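Local structure of enolase from the environmental genome shotgun sequencing of the Sargasso Sea (2QGY) at residues A[124-127]-A[131-134]. The protein is of unknown function but belongs to the enolase superfamily, with a mandelate racemase-like N-terminal domain and a magnesium-binding barrel that probably acts on a carboxylate substrate. Residues are numbered along the deposited sequence; the frame is centred on the assembly and turned at random.
Sequences LNSL and SPKP
Asn125 ND2, hydrogen-bonded to Ser319 OG, also lies against the ring of Pro132, 3.4 Å from Pro132 CB. The same nitrogen comes within 3.9 Å of Lys133 O, a proximity and not a bond. The two segments meet through van der Waals contact and share no hydrogen bond. Mostly, a flat face of the Asn125 amide covers the Pro132 CB–CG bond, both carbons lying on the same side of its plane: Asn125 CG is 3.5 Å from Pro132 CB, and Asn125 OD1 is 3.8 Å from Pro132 CG. Asn125 CB, CG, OD1 and ND2 all approach that bond, and the two side chains run nearly perpendicular to each other. The torsions account for the placement. Asn125 CG sits between its own backbone N and carbonyl carbon (chi1 55°), while chi2 near 3° brings OD1 almost into eclipse with CB–CA, which points ND2 away from CA and sets it over Pro132 CB, where it donates to Ser319 OG. Pro132 CG reaches further along the helix, 3.6 Å from the Asn125 carbonyl carbon and 3.8 Å from Ser126 N, with Ser126 OG at its margin. The contact is small, 141 Å² over both sides, and pairs the buried Asn125 with a partly exposed proline. Its residues belong to a compact turn: helix 124-128 ends, the chain reverses, and 131-134 comes back past the helix. Helix 309-320 borders both arms, since His316 ND1 bonds Asn125 N, Ser319 touches Pro132, and Lys133 bonds the backbone of Ser319 and, through NZ, Cys318 O. Leu124 and Leu127 pack on Trp113 of helix 99-120, and Leu124 also touches His316, so helix 124-128 contacts both helices, while 131-134 passes the end of helix 309-320 into strand 135-141 of the barrel sheet.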
# COMPACT_ATOMS: atom_id res chain seq x y z
N LEU A 124 -27.07 6.62 7.96
CA LEU A 124 -25.68 6.93 8.28
C LEU A 124 -25.40 8.45 8.27
O LEU A 124 -24.69 8.98 9.16
CB LEU A 124 -24.76 6.21 7.30
CG LEU A 124 -23.28 6.56 7.40
CD1 LEU A 124 -22.75 6.36 8.83
CD2 LEU A 124 -22.52 5.70 6.41
N ASN A 125 -25.97 9.16 7.31
CA ASN A 125 -25.67 10.59 7.22
C ASN A 125 -26.10 11.34 8.50
O ASN A 125 -25.42 12.27 8.92
CB ASN A 125 -26.14 11.26 5.92
CG ASN A 125 -27.65 11.07 5.61
OD1 ASN A 125 -28.38 10.49 6.38
ND2 ASN A 125 -28.09 11.61 4.46
N SER A 126 -27.17 10.87 9.13
CA SER A 126 -27.65 11.43 10.40
C SER A 126 -26.73 11.14 11.59
O SER A 126 -26.74 11.89 12.59
CB SER A 126 -29.08 10.95 10.70
OG SER A 126 -30.00 11.60 9.84
N LEU A 127 -25.92 10.08 11.49
CA LEU A 127 -24.84 9.83 12.43
C LEU A 127 -23.65 10.72 12.18
O LEU A 127 -22.83 10.96 13.07
CB LEU A 127 -24.36 8.38 12.32
CG LEU A 127 -25.23 7.21 12.79
CD1 LEU A 127 -24.30 5.99 12.99
CD2 LEU A 127 -26.01 7.47 14.06
N SER A 131 -27.90 17.53 10.21
CA SER A 131 -28.76 18.01 9.15
C SER A 131 -28.10 17.74 7.80
O SER A 131 -27.62 18.66 7.13
CB SER A 131 -29.11 19.50 9.33
OG SER A 131 -29.64 19.74 10.64
N PRO A 132 -28.08 16.45 7.39
CA PRO A 132 -27.47 16.08 6.09
C PRO A 132 -28.28 16.58 4.92
O PRO A 132 -29.49 16.78 5.06
CB PRO A 132 -27.50 14.55 6.10
CG PRO A 132 -28.13 14.11 7.41
CD PRO A 132 -28.68 15.31 8.11
N LYS A 133 -27.64 16.79 3.77
CA LYS A 133 -28.39 17.09 2.55
C LYS A 133 -29.07 15.79 2.08
O LYS A 133 -28.44 14.73 2.09
CB LYS A 133 -27.50 17.70 1.46
CG LYS A 133 -26.59 18.86 1.92
CD LYS A 133 -25.79 19.48 0.74
CE LYS A 133 -24.73 18.54 0.14
NZ LYS A 133 -23.56 18.32 1.07
N PRO A 134 -30.36 15.84 1.75
CA PRO A 134 -31.04 14.63 1.29
C PRO A 134 -30.62 14.18 -0.13
O PRO A 134 -30.70 12.99 -0.45
CB PRO A 134 -32.52 15.04 1.30
CG PRO A 134 -32.49 16.53 1.09
CD PRO A 134 -31.28 16.99 1.86